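Local coordinates for L-iditol 2-dehydrogenase (PDB 4OH1), which probably oxidises L-iditol and related polyols at C2 with NAD+, as a zinc-dependent member of the medium-chain alcohol dehydrogenase family, at residues K32-R37 against V135-Q140; H74-V79 against V98-A103; A103-C108 against G115-C120; A162-E167 against A302-K307. All coordinates share one frame; numbering follows the deposited sequence.

Overall arrangement
Interactions 1 and 2 lie in one curled sheet of the GroES-like domain: strand 35-44 pairs with strand 133-137 in interaction 1 and also with strand 75-83, which interaction 2 joins to strand 97-100. Gln140 bonds to the backbone O of Asn101 between them. Interaction 3 follows directly in the chain, sharing Ala103, but exchanges sheet bonding for cysteine-zinc ligation. Interaction 4, nearest the centre of the chain, ties helix 156-168 to helix 305-311 by side-chain polar bonds; Trp303 NE1 meets Gly115 O of interaction 3. All four are largely buried, with partly exposed charged residues at the borders of interactions 1 and 4.

Interaction 1: K32-R37 against V135-Q140; sequences KDEEIR and VYHMSQ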
loop_
_atom_site.group_PDB
_atom_site.type_symbol
_atom_site.label_atom_id
_atom_site.label_comp_id
_atom_site.label_asym_id
_atom_site.label_seq_id
_atom_site.Cartn_x
_atom_site.Cartn_y
_atom_site.Cartn_z
ATOM N N LYS A 32 -25.833 2.436 -31.620
ATOM C CA LYS A 32 -24.952 3.245 -32.475
ATOM C C LYS A 32 -23.648 2.492 -32.723
ATOM O O LYS A 32 -23.528 1.341 -32.322
ATOM C CB LYS A 32 -24.599 4.551 -31.806
ATOM C CG LYS A 32 -25.736 5.321 -31.288
ATOM C CD LYS A 32 -25.244 6.718 -30.932
ATOM C CE LYS A 32 -26.138 7.416 -29.943
ATOM N NZ LYS A 32 -27.572 7.168 -30.239
ATOM N N ASP A 33 -22.674 3.138 -33.383
ATOM C CA ASP A 33 -21.412 2.465 -33.831
ATOM C C ASP A 33 -20.586 1.815 -32.689
ATOM O O ASP A 33 -20.031 0.711 -32.851
ATOM C CB ASP A 33 -20.505 3.450 -34.602
ATOM C CG ASP A 33 -21.118 3.911 -35.937
ATOM O OD1 ASP A 33 -22.085 3.302 -36.410
ATOM O OD2 ASP A 33 -20.629 4.894 -36.513
ATOM N N GLU A 34 -20.537 2.497 -31.551
ATOM C CA GLU A 34 -19.777 2.009 -30.421
ATOM C C GLU A 34 -20.588 1.265 -29.368
ATOM O O GLU A 34 -20.047 0.951 -28.291
ATOM C CB GLU A 34 -19.019 3.164 -29.784
ATOM C CG GLU A 34 -18.062 3.794 -30.765
ATOM C CD GLU A 34 -17.132 4.763 -30.122
ATOM O OE1 GLU A 34 -17.114 4.904 -28.877
ATOM O OE2 GLU A 34 -16.408 5.405 -30.876
ATOM N N GLU A 35 -21.851 0.957 -29.691
ATOM C CA GLU A 35 -22.766 0.373 -28.734
ATOM C C GLU A 35 -23.044 -1.058 -29.080
ATOM O O GLU A 35 -22.707 -1.510 -30.155
ATOM C CB GLU A 35 -24.077 1.153 -28.683
ATOM C CG GLU A 35 -23.942 2.484 -27.983
ATOM C CD GLU A 35 -25.215 3.335 -28.019
ATOM O OE1 GLU A 35 -26.105 3.169 -28.876
ATOM O OE2 GLU A 35 -25.307 4.219 -27.164
ATOM N N ILE A 36 -23.672 -1.764 -28.143
ATOM C CA ILE A 36 -23.884 -3.192 -28.232
ATOM C C ILE A 36 -25.240 -3.428 -27.625
ATOM O O ILE A 36 -25.558 -2.879 -26.558
ATOM C CB ILE A 36 -22.830 -3.950 -27.390
ATOM C CG1 ILE A 36 -21.424 -3.660 -27.907
ATOM C CG2 ILE A 36 -23.079 -5.421 -27.437
ATOM C CD1 ILE A 36 -20.384 -4.479 -27.263
ATOM N N ARG A 37 -26.042 -4.265 -28.270
ATOM C CA ARG A 37 -27.300 -4.648 -27.710
ATOM C C ARG A 37 -27.182 -6.064 -27.185
ATOM O O ARG A 37 -26.652 -6.964 -27.852
ATOM C CB ARG A 37 -28.403 -4.557 -28.741
ATOM C CG ARG A 37 -29.744 -4.949 -28.153
ATOM C CD ARG A 37 -30.606 -5.624 -29.195
ATOM N NE ARG A 37 -31.087 -4.634 -30.082
ATOM C CZ ARG A 37 -31.347 -4.804 -31.377
ATOM N NH1 ARG A 37 -31.184 -5.962 -32.010
ATOM N NH2 ARG A 37 -31.783 -3.764 -32.042
ATOM N N VAL A 135 -29.157 -1.781 -24.459
ATOM C CA VAL A 135 -28.019 -1.275 -25.187
ATOM C C VAL A 135 -27.080 -0.570 -24.229
ATOM O O VAL A 135 -27.512 0.169 -23.332
ATOM C CB VAL A 135 -28.464 -0.299 -26.337
ATOM C CG1 VAL A 135 -27.286 0.484 -26.906
ATOM C CG2 VAL A 135 -29.110 -1.099 -27.459
ATOM N N TYR A 136 -25.786 -0.757 -24.456
ATOM C CA TYR A 136 -24.757 -0.163 -23.628
ATOM C C TYR A 136 -23.614 0.230 -24.554
ATOM O O TYR A 136 -23.450 -0.332 -25.632
ATOM C CB TYR A 136 -24.238 -1.218 -22.611
ATOM C CG TYR A 136 -25.246 -1.688 -21.588
ATOM C CD1 TYR A 136 -25.418 -1.035 -20.360
ATOM C CD2 TYR A 136 -26.090 -2.741 -21.870
ATOM C CE1 TYR A 136 -26.417 -1.461 -19.432
ATOM C CE2 TYR A 136 -27.042 -3.168 -20.961
ATOM C CZ TYR A 136 -27.197 -2.540 -19.752
ATOM O OH TYR A 136 -28.184 -3.018 -18.929
ATOM N N HIS A 137 -22.750 1.119 -24.089
ATOM C CA HIS A 137 -21.516 1.425 -24.817
ATOM C C HIS A 137 -20.573 0.250 -24.666
ATOM O O HIS A 137 -20.569 -0.411 -23.628
ATOM C CB HIS A 137 -20.886 2.692 -24.259
ATOM C CG HIS A 137 -19.735 3.180 -25.058
ATOM N ND1 HIS A 137 -18.430 2.933 -24.695
ATOM C CD2 HIS A 137 -19.680 3.921 -26.184
ATOM C CE1 HIS A 137 -17.617 3.478 -25.582
ATOM N NE2 HIS A 137 -18.352 4.096 -26.489
HETATM N N MSE A 138 -19.792 -0.035 -25.688
HETATM C CA MSE A 138 -18.886 -1.175 -25.643
HETATM C C MSE A 138 -17.964 -1.205 -24.387
HETATM O O MSE A 138 -17.650 -2.240 -23.894
HETATM C CB MSE A 138 -18.042 -1.194 -26.920
HETATM C CG MSE A 138 -17.118 -0.003 -27.083
HETATM SE SE MSE A 138 -16.385 0.141 -28.941
HETATM C CE MSE A 138 -15.183 1.699 -28.627
ATOM N N SER A 139 -17.570 -0.054 -23.871
ATOM C CA SER A 139 -16.809 0.041 -22.673
ATOM C C SER A 139 -17.536 -0.532 -21.464
ATOM O O SER A 139 -16.896 -0.881 -20.512
ATOM C CB SER A 139 -16.448 1.478 -22.372
ATOM O OG SER A 139 -17.593 2.252 -21.989
ATOM N N GLN A 140 -18.845 -0.730 -21.547
ATOM C CA GLN A 140 -19.613 -1.262 -20.437
ATOM C C GLN A 140 -19.781 -2.732 -20.540
ATOM O O GLN A 140 -20.390 -3.281 -19.683
ATOM C CB GLN A 140 -21.004 -0.612 -20.386
ATOM C CG GLN A 140 -20.910 0.889 -20.222
ATOM C CD GLN A 140 -22.250 1.597 -20.258
ATOM O OE1 GLN A 140 -22.631 2.137 -21.297
ATOM N NE2 GLN A 140 -22.945 1.647 -19.119
#
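Ile36 and Tyr136 form the hydrogen-bonded antiparallel pair at the heart of this contact, with Ile36 N to Tyr136 O at 2.9 Å and Tyr136 N to Ile36 O at 3.0 Å. Strand 35-37 thereby joins strand 135-137 in the curled sheet of the GroES-like domain. The strand pairing is the buried, tightly packed part: CB of Arg37 rests on CG2 of Val135 on one face. Val135 CG1 meets the carboxylate end of Glu35, the two side chains crossing at about a right angle. Ile36, on the face it shares with Tyr136, reaches past the strand end with CD1 to CB of Met138, a selenomethionine, at 4.0 Å. The guanidinium of Arg37 looks elsewhere, pairing with Asp81 and Glu30.

Toward the partly exposed border the strands give way to a type I turn, Lys32 to Glu35, facing the 3-10 turn that begins at Met138. Met138 N donates to Glu34 O (2.8 Å) in the carbonyl plane. That same oxygen lies over one face of the His137 ring, displaced toward the rim. The side chains of Glu34 and His137 run side by side, and His137 NE2, in the plane of its ring, donates to the anti lone pair of Glu34 OE1 at 2.8 Å, the carboxylate turned 57° from the ring. At the far side of the ring ND1 shares a hydrogen bond with Ser139 OG. Both imidazole nitrogens are therefore engaged, which fixes the rotation of the ring, and the neighbouring carboxylate would be expected to favour a proton on NE2.

Interaction 2: H74-V79 against V98-A103; sequences HELSGV and VVANYA. With ZN (zinc ion), chain B.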
loop_
_atom_site.group_PDB
_atom_site.type_symbol
_atom_site.label_atom_id
_atom_site.label_comp_id
_atom_site.label_asym_id
_atom_site.label_seq_id
_atom_site.Cartn_x
_atom_site.Cartn_y
_atom_site.Cartn_z
ATOM N N HIS A 74 -29.784 -3.088 -12.836
ATOM C CA HIS A 74 -28.379 -2.901 -13.185
ATOM C C HIS A 74 -27.494 -4.150 -12.921
ATOM O O HIS A 74 -26.265 -4.059 -12.889
ATOM C CB HIS A 74 -27.862 -1.684 -12.431
ATOM C CG HIS A 74 -27.832 -1.903 -10.969
ATOM N ND1 HIS A 74 -28.965 -1.837 -10.196
ATOM C CD2 HIS A 74 -26.837 -2.300 -10.149
ATOM C CE1 HIS A 74 -28.668 -2.155 -8.954
ATOM N NE2 HIS A 74 -27.380 -2.429 -8.899
ATOM N N GLU A 75 -28.123 -5.305 -12.719
ATOM C CA GLU A 75 -27.431 -6.523 -12.447
ATOM C C GLU A 75 -27.911 -7.536 -13.456
ATOM O O GLU A 75 -29.052 -7.977 -13.372
ATOM C CB GLU A 75 -27.723 -6.997 -11.036
ATOM C CG GLU A 75 -27.418 -5.964 -9.947
ATOM C CD GLU A 75 -27.617 -6.504 -8.488
ATOM O OE1 GLU A 75 -28.127 -7.628 -8.260
ATOM O OE2 GLU A 75 -27.208 -5.801 -7.557
ATOM N N LEU A 76 -27.095 -7.841 -14.459
ATOM C CA LEU A 76 -27.613 -8.674 -15.586
ATOM C C LEU A 76 -26.531 -9.399 -16.353
ATOM O O LEU A 76 -25.342 -8.956 -16.445
ATOM C CB LEU A 76 -28.443 -7.855 -16.573
ATOM C CG LEU A 76 -27.620 -6.808 -17.350
ATOM C CD1 LEU A 76 -28.149 -6.585 -18.702
ATOM C CD2 LEU A 76 -27.535 -5.514 -16.591
ATOM N N SER A 77 -26.940 -10.545 -16.872
ATOM C CA SER A 77 -26.113 -11.288 -17.804
ATOM C C SER A 77 -26.958 -11.582 -19.040
ATOM O O SER A 77 -28.151 -11.660 -18.940
ATOM C CB SER A 77 -25.658 -12.602 -17.173
ATOM O OG SER A 77 -26.771 -13.358 -16.823
ATOM N N GLY A 78 -26.329 -11.764 -20.184
ATOM C CA GLY A 78 -27.015 -12.292 -21.327
ATOM C C GLY A 78 -26.060 -12.513 -22.471
ATOM O O GLY A 78 -24.890 -12.803 -22.255
ATOM N N VAL A 79 -26.578 -12.366 -23.696
ATOM C CA VAL A 79 -25.830 -12.698 -24.915
ATOM C C VAL A 79 -25.912 -11.485 -25.859
ATOM O O VAL A 79 -26.947 -10.838 -25.968
ATOM C CB VAL A 79 -26.416 -13.949 -25.546
ATOM C CG1 VAL A 79 -25.679 -14.316 -26.765
ATOM C CG2 VAL A 79 -26.329 -15.115 -24.575
ATOM N N VAL A 98 -22.059 -12.184 -22.025
ATOM C CA VAL A 98 -21.527 -10.996 -21.393
ATOM C C VAL A 98 -22.299 -10.572 -20.134
ATOM O O VAL A 98 -23.422 -11.025 -19.888
ATOM C CB VAL A 98 -21.558 -9.814 -22.364
ATOM C CG1 VAL A 98 -20.698 -10.084 -23.599
ATOM C CG2 VAL A 98 -23.003 -9.501 -22.794
ATOM N N VAL A 99 -21.681 -9.659 -19.382
ATOM C CA VAL A 99 -22.335 -8.886 -18.371
ATOM C C VAL A 99 -22.047 -7.459 -18.686
ATOM O O VAL A 99 -21.130 -7.126 -19.484
ATOM C CB VAL A 99 -21.902 -9.210 -16.964
ATOM C CG1 VAL A 99 -22.260 -10.639 -16.614
ATOM C CG2 VAL A 99 -20.399 -8.971 -16.765
ATOM N N ALA A 100 -22.861 -6.611 -18.103
ATOM C CA ALA A 100 -22.779 -5.169 -18.347
ATOM C C ALA A 100 -22.576 -4.401 -17.046
ATOM O O ALA A 100 -23.109 -4.785 -16.001
ATOM C CB ALA A 100 -24.065 -4.702 -19.000
ATOM N N ASN A 101 -21.800 -3.332 -17.140
ATOM C CA ASN A 101 -21.641 -2.363 -16.092
ATOM C C ASN A 101 -22.571 -1.179 -16.382
ATOM O O ASN A 101 -22.398 -0.523 -17.372
ATOM C CB ASN A 101 -20.180 -1.922 -16.061
ATOM C CG ASN A 101 -19.894 -0.885 -15.007
ATOM O OD1 ASN A 101 -20.738 -0.538 -14.188
ATOM N ND2 ASN A 101 -18.671 -0.388 -15.007
ATOM N N TYR A 102 -23.536 -0.907 -15.504
ATOM C CA TYR A 102 -24.515 0.131 -15.699
ATOM C C TYR A 102 -23.840 1.481 -15.833
ATOM O O TYR A 102 -24.405 2.397 -16.435
ATOM C CB TYR A 102 -25.531 0.166 -14.514
ATOM C CG TYR A 102 -24.883 0.546 -13.174
ATOM C CD1 TYR A 102 -24.306 -0.419 -12.355
ATOM C CD2 TYR A 102 -24.785 1.849 -12.780
ATOM C CE1 TYR A 102 -23.680 -0.079 -11.153
ATOM C CE2 TYR A 102 -24.153 2.207 -11.589
ATOM C CZ TYR A 102 -23.610 1.237 -10.780
ATOM O OH TYR A 102 -22.950 1.583 -9.614
ATOM N N ALA A 103 -22.662 1.644 -15.239
ATOM C CA ALA A 103 -22.062 2.985 -15.113
ATOM C C ALA A 103 -21.256 3.319 -16.369
ATOM O O ALA A 103 -20.459 2.519 -16.802
ATOM C CB ALA A 103 -21.154 3.041 -13.872
HETATM ZN ZN ZN B . -26.180 -4.007 -7.485
HETATM O O HOH W 1 -23.849 -3.337 -13.784
HETATM O O HOH W 2 -24.319 -6.873 -14.769
HETATM O O HOH W 3 -25.183 -4.295 -5.331
HETATM O O HOH W 4 -25.118 -1.937 -6.950
#
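Strands 75-79 and 98-100 run antiparallel, their axes at 147°, and are closely bonded at one end alone. There Gly78 and Val98 form a hydrogen-bonded pair, Gly78 N to Val98 O at 3.0 Å and Val98 N to Gly78 O at 2.9 Å. Farther along, two waters stand between the backbones. One accepts from Leu76 N and donates to Ala100 O; the other donates to both His74 O and Ala100 O and accepts from Tyr102 N. Ala100 N is buried without a partner.

This splayed end of the sheet, in the GroES-like domain of the medium-chain dehydrogenases, carries the zinc site. His74 NE2 binds the zinc ion at 2.4 Å and Glu75 OE2 at 2.1 Å, joined by Glu157, Cys46 (oxidised to cysteinesulfonic acid) and two waters. CG of His74 stands between the backbone N and the carbonyl carbon (chi1 66°), which sets the imidazole alongside Tyr102, its edge turned to the tyrosine face in an offset edge-to-face pair, centroids 5.2 Å apart and planes at 81°. Their CB atoms touch at 3.6 Å. Glu75 CG lies over one face of the imidazole, toward its rim, and Glu75 OE1 forms a salt bridge with Lys344.

Interaction 3: A103-C108 against G115-C120; sequences AKYCGC and GKVNLC. With ZN (zinc ion), chain C.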
loop_
_atom_site.group_PDB
_atom_site.type_symbol
_atom_site.label_atom_id
_atom_site.label_comp_id
_atom_site.label_asym_id
_atom_site.label_seq_id
_atom_site.Cartn_x
_atom_site.Cartn_y
_atom_site.Cartn_z
ATOM N N ALA A 103 -22.662 1.644 -15.239
ATOM C CA ALA A 103 -22.062 2.985 -15.113
ATOM C C ALA A 103 -21.256 3.319 -16.369
ATOM O O ALA A 103 -20.459 2.519 -16.802
ATOM C CB ALA A 103 -21.154 3.041 -13.872
ATOM N N LYS A 104 -21.487 4.501 -16.940
ATOM C CA LYS A 104 -20.757 4.996 -18.097
ATOM C C LYS A 104 -19.827 6.142 -17.694
ATOM O O LYS A 104 -20.276 7.245 -17.370
ATOM C CB LYS A 104 -21.732 5.488 -19.159
ATOM C CG LYS A 104 -21.067 6.037 -20.451
ATOM C CD LYS A 104 -20.166 5.020 -21.065
ATOM C CE LYS A 104 -19.723 5.383 -22.439
ATOM N NZ LYS A 104 -18.910 6.600 -22.394
ATOM N N TYR A 105 -18.524 5.884 -17.773
ATOM C CA TYR A 105 -17.535 6.898 -17.445
ATOM C C TYR A 105 -17.266 7.800 -18.671
ATOM O O TYR A 105 -17.264 7.317 -19.792
ATOM C CB TYR A 105 -16.243 6.195 -17.013
ATOM C CG TYR A 105 -16.512 5.085 -16.029
ATOM C CD1 TYR A 105 -17.254 5.332 -14.868
ATOM C CD2 TYR A 105 -16.057 3.793 -16.257
ATOM C CE1 TYR A 105 -17.541 4.317 -13.956
ATOM C CE2 TYR A 105 -16.328 2.753 -15.334
ATOM C CZ TYR A 105 -17.067 3.037 -14.181
ATOM O OH TYR A 105 -17.357 2.073 -13.239
ATOM N N CYS A 106 -17.028 9.089 -18.467
ATOM C CA CYS A 106 -16.882 9.999 -19.605
ATOM C C CYS A 106 -15.456 9.971 -20.146
ATOM O O CYS A 106 -15.203 10.362 -21.295
ATOM C CB CYS A 106 -17.262 11.424 -19.194
ATOM S SG CYS A 106 -15.967 12.287 -18.310
ATOM N N GLY A 107 -14.494 9.578 -19.316
ATOM C CA GLY A 107 -13.122 9.444 -19.779
ATOM C C GLY A 107 -12.465 10.757 -20.072
ATOM O O GLY A 107 -11.332 10.775 -20.554
ATOM N N CYS A 108 -13.121 11.869 -19.752
ATOM C CA CYS A 108 -12.478 13.146 -20.023
ATOM C C CYS A 108 -12.727 14.235 -19.006
ATOM O O CYS A 108 -12.549 15.394 -19.319
ATOM C CB CYS A 108 -12.774 13.634 -21.467
ATOM S SG CYS A 108 -14.488 13.862 -21.823
ATOM N N GLY A 115 -7.968 8.121 -12.738
ATOM C CA GLY A 115 -8.257 6.716 -12.506
ATOM C C GLY A 115 -9.462 6.484 -11.606
ATOM O O GLY A 115 -9.850 5.309 -11.345
ATOM N N LYS A 116 -10.095 7.571 -11.146
ATOM C CA LYS A 116 -11.149 7.418 -10.166
ATOM C C LYS A 116 -12.495 7.500 -10.882
ATOM O O LYS A 116 -13.284 8.396 -10.673
ATOM C CB LYS A 116 -10.976 8.457 -9.082
ATOM C CG LYS A 116 -9.565 8.449 -8.467
ATOM C CD LYS A 116 -9.591 8.648 -6.954
ATOM C CE LYS A 116 -8.337 9.306 -6.413
ATOM N NZ LYS A 116 -8.407 10.732 -6.798
ATOM N N VAL A 117 -12.733 6.546 -11.761
ATOM C CA VAL A 117 -13.877 6.630 -12.663
ATOM C C VAL A 117 -15.201 6.494 -11.895
ATOM O O VAL A 117 -16.206 6.990 -12.343
ATOM C CB VAL A 117 -13.787 5.566 -13.823
ATOM C CG1 VAL A 117 -12.691 5.920 -14.872
ATOM C CG2 VAL A 117 -13.565 4.169 -13.289
ATOM N N ASN A 118 -15.197 5.809 -10.749
ATOM C CA ASN A 118 -16.361 5.768 -9.859
ATOM C C ASN A 118 -16.765 7.102 -9.254
ATOM O O ASN A 118 -17.863 7.196 -8.688
ATOM C CB ASN A 118 -16.131 4.770 -8.739
ATOM C CG ASN A 118 -14.953 5.170 -7.822
ATOM O OD1 ASN A 118 -13.841 5.465 -8.301
ATOM N ND2 ASN A 118 -15.219 5.234 -6.505
ATOM N N LEU A 119 -15.885 8.113 -9.380
ATOM C CA LEU A 119 -16.167 9.493 -8.998
ATOM C C LEU A 119 -16.322 10.336 -10.239
ATOM O O LEU A 119 -16.186 11.551 -10.174
ATOM C CB LEU A 119 -15.023 10.096 -8.116
ATOM C CG LEU A 119 -14.551 9.230 -6.943
ATOM C CD1 LEU A 119 -13.348 9.865 -6.274
ATOM C CD2 LEU A 119 -15.704 8.997 -5.952
ATOM N N CYS A 120 -16.593 9.720 -11.381
ATOM C CA CYS A 120 -16.733 10.491 -12.650
ATOM C C CYS A 120 -17.669 11.702 -12.483
ATOM O O CYS A 120 -18.791 11.546 -11.998
ATOM C CB CYS A 120 -17.231 9.597 -13.836
ATOM S SG CYS A 120 -17.679 10.593 -15.310
HETATM ZN ZN ZN C . -15.533 11.429 -16.139
#
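Cys120 SG is gripped from two directions: it binds the zinc ion at 2.5 Å and accepts a long hydrogen bond from Cys106 N at 3.6 Å. Cys106 SG is held in the same manner, by the metal at 2.4 Å and by Cys108 N at 3.2 Å, the latter nearly straight at 165°. The two sulfurs approach to 3.8 Å as neighbouring ligands, and Cys109 and Cys112 complete the site. The side chain of Cys120 reaches the metal with SG anti to the backbone N (chi1 170°). Such N-H...S bonds would be expected to spread the negative charge of the thiolates.

Next to the zinc-binding cysteines, Tyr105 lays its ring flat against Val117. Val117 CB sits over the ring centre, 3.6 Å from the centroid, in a CH-pi contact, and CG2 extends over the CE2 and CZ side. Tyr105 CD1 comes within 3.2 Å of Val117 O, while on the opposite face Ala103 O lies above the centre. Val117 O itself accepts from Cys120 N, so the short 3-10 turn that presents the valine side chain to the tyrosine also places the cysteine. Beyond it Asn118 ND2 bonds to Ile299 O. A lobe whose four cysteines bind one zinc ion is the structural zinc site characteristic of medium-chain alcohol dehydrogenases.

Interaction 4: A162-E167 against A302-K307; sequences ALSSAE and AWQFPK
Glu167 and Gln304 approach from opposite directions, the carboxylate and the amide turned 38° from each other. Gln304 NE2 donates to Glu167 OE1 at 3.0 Å along a nearly straight line (172°). The acceptor lies in the amide plane, yet the amide nitrogen comes in from above the carboxylate plane. A second bond from NE2 goes to Ser164 OG at 3.1 Å, tilted from the amide and more bent. A sharp bend of the glutamine chain at chi2, -76°, brings NE2 to both acceptors, which stand one turn apart on helix 156-168.

Lys307, like Gln304, runs to meet Glu167 from the opposite direction. Its NZ meets the syn lone pair of OE2 at 2.8 Å in a salt bridge and donates to Gln304 OE1 at 2.6 Å, in the carbonyl plane and on a lone pair. Lower on the chain, Lys307 CD lies against Leu163 CD1 at 4.2 Å, the apolar part of the contact. Ser164 OG is bonded in addition to Thr160 O of its own helix, and Tyr173 of a neighbouring subunit packs on Leu163, Glu167 and Lys307.

Carboxylate, amide and ammonium thus close a ring of bonds joining helix 156-168 to segment 302-307. Each amide end of Gln304 has its own partner, which fixes the flip of the group, and the paired charges probably keep Glu167 ionised and Lys307 protonated.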
loop_
_atom_site.group_PDB
_atom_site.type_symbol
_atom_site.label_atom_id
_atom_site.label_comp_id
_atom_site.label_asym_id
_atom_site.label_seq_id
_atom_site.Cartn_x
_atom_site.Cartn_y
_atom_site.Cartn_z
ATOM N N ALA A 162 -19.120 -5.981 -3.218
ATOM C CA ALA A 162 -18.600 -6.750 -2.152
ATOM C C ALA A 162 -17.074 -6.817 -2.189
ATOM O O ALA A 162 -16.431 -6.674 -1.122
ATOM C CB ALA A 162 -19.211 -8.118 -2.186
ATOM N N LEU A 163 -16.490 -6.997 -3.379
ATOM C CA LEU A 163 -15.048 -7.013 -3.508
ATOM C C LEU A 163 -14.438 -5.696 -3.096
ATOM O O LEU A 163 -13.416 -5.697 -2.418
ATOM C CB LEU A 163 -14.591 -7.338 -4.945
ATOM C CG LEU A 163 -14.692 -8.798 -5.328
ATOM C CD1 LEU A 163 -14.765 -8.939 -6.817
ATOM C CD2 LEU A 163 -13.511 -9.568 -4.856
ATOM N N SER A 164 -15.023 -4.577 -3.495
ATOM C CA SER A 164 -14.464 -3.280 -3.117
ATOM C C SER A 164 -14.497 -2.995 -1.626
ATOM O O SER A 164 -13.605 -2.367 -1.105
ATOM C CB SER A 164 -15.236 -2.128 -3.755
ATOM O OG SER A 164 -15.251 -2.349 -5.136
ATOM N N SER A 165 -15.587 -3.374 -1.001
ATOM C CA SER A 165 -15.779 -3.215 0.405
ATOM C C SER A 165 -14.803 -4.118 1.161
ATOM O O SER A 165 -14.149 -3.670 2.091
ATOM C CB SER A 165 -17.247 -3.568 0.764
ATOM O OG SER A 165 -18.101 -2.604 0.127
ATOM N N ALA A 166 -14.631 -5.352 0.729
ATOM C CA ALA A 166 -13.678 -6.238 1.386
ATOM C C ALA A 166 -12.282 -5.702 1.289
ATOM O O ALA A 166 -11.540 -5.722 2.261
ATOM C CB ALA A 166 -13.725 -7.648 0.852
ATOM N N GLU A 167 -11.936 -5.160 0.142
ATOM C CA GLU A 167 -10.619 -4.633 -0.040
ATOM C C GLU A 167 -10.428 -3.405 0.762
ATOM O O GLU A 167 -9.362 -3.169 1.293
ATOM C CB GLU A 167 -10.390 -4.320 -1.515
ATOM C CG GLU A 167 -10.214 -5.583 -2.303
ATOM C CD GLU A 167 -10.174 -5.411 -3.823
ATOM O OE1 GLU A 167 -10.511 -4.317 -4.340
ATOM O OE2 GLU A 167 -9.813 -6.417 -4.502
ATOM N N ALA A 302 -14.381 0.614 -8.565
ATOM C CA ALA A 302 -13.746 1.013 -9.813
ATOM C C ALA A 302 -12.863 -0.092 -10.307
ATOM O O ALA A 302 -12.089 -0.631 -9.509
ATOM C CB ALA A 302 -12.847 2.215 -9.586
ATOM N N TRP A 303 -12.910 -0.378 -11.614
ATOM C CA TRP A 303 -12.061 -1.396 -12.201
ATOM C C TRP A 303 -12.235 -2.790 -11.620
ATOM O O TRP A 303 -11.297 -3.534 -11.600
ATOM C CB TRP A 303 -10.594 -1.012 -12.040
ATOM C CG TRP A 303 -10.320 0.426 -12.442
ATOM C CD1 TRP A 303 -9.737 1.372 -11.666
ATOM C CD2 TRP A 303 -10.597 1.065 -13.715
ATOM N NE1 TRP A 303 -9.644 2.560 -12.361
ATOM C CE2 TRP A 303 -10.144 2.389 -13.624
ATOM C CE3 TRP A 303 -11.175 0.643 -14.917
ATOM C CZ2 TRP A 303 -10.273 3.301 -14.673
ATOM C CZ3 TRP A 303 -11.323 1.568 -15.956
ATOM C CH2 TRP A 303 -10.866 2.864 -15.821
ATOM N N GLN A 304 -13.423 -3.140 -11.159
ATOM C CA GLN A 304 -13.611 -4.410 -10.506
ATOM C C GLN A 304 -14.227 -5.494 -11.363
ATOM O O GLN A 304 -14.316 -6.665 -10.927
ATOM C CB GLN A 304 -14.488 -4.235 -9.262
ATOM C CG GLN A 304 -13.941 -3.301 -8.205
ATOM C CD GLN A 304 -12.807 -3.914 -7.389
ATOM O OE1 GLN A 304 -12.137 -4.820 -7.810
ATOM N NE2 GLN A 304 -12.586 -3.387 -6.263
ATOM N N PHE A 305 -14.699 -5.137 -12.538
ATOM C CA PHE A 305 -15.504 -6.090 -13.320
ATOM C C PHE A 305 -14.737 -7.337 -13.777
ATOM O O PHE A 305 -15.191 -8.462 -13.568
ATOM C CB PHE A 305 -16.251 -5.349 -14.444
ATOM C CG PHE A 305 -17.681 -4.907 -14.033
ATOM C CD1 PHE A 305 -17.898 -3.779 -13.227
ATOM C CD2 PHE A 305 -18.780 -5.629 -14.427
ATOM C CE1 PHE A 305 -19.195 -3.408 -12.838
ATOM C CE2 PHE A 305 -20.071 -5.256 -14.031
ATOM C CZ PHE A 305 -20.262 -4.154 -13.242
ATOM N N PRO A 306 -13.537 -7.173 -14.343
ATOM C CA PRO A 306 -12.784 -8.362 -14.775
ATOM C C PRO A 306 -12.478 -9.298 -13.591
ATOM O O PRO A 306 -12.723 -10.532 -13.676
ATOM C CB PRO A 306 -11.526 -7.763 -15.424
ATOM C CG PRO A 306 -12.017 -6.412 -15.902
ATOM C CD PRO A 306 -12.885 -5.933 -14.802
ATOM N N LYS A 307 -12.055 -8.688 -12.484
ATOM C CA LYS A 307 -11.803 -9.394 -11.201
ATOM C C LYS A 307 -12.996 -10.200 -10.719
ATOM O O LYS A 307 -12.955 -11.418 -10.409
ATOM C CB LYS A 307 -11.347 -8.359 -10.171
ATOM C CG LYS A 307 -10.955 -8.950 -8.830
ATOM C CD LYS A 307 -10.792 -7.928 -7.780
ATOM C CE LYS A 307 -9.649 -7.003 -8.063
ATOM N NZ LYS A 307 -9.783 -5.837 -7.205
#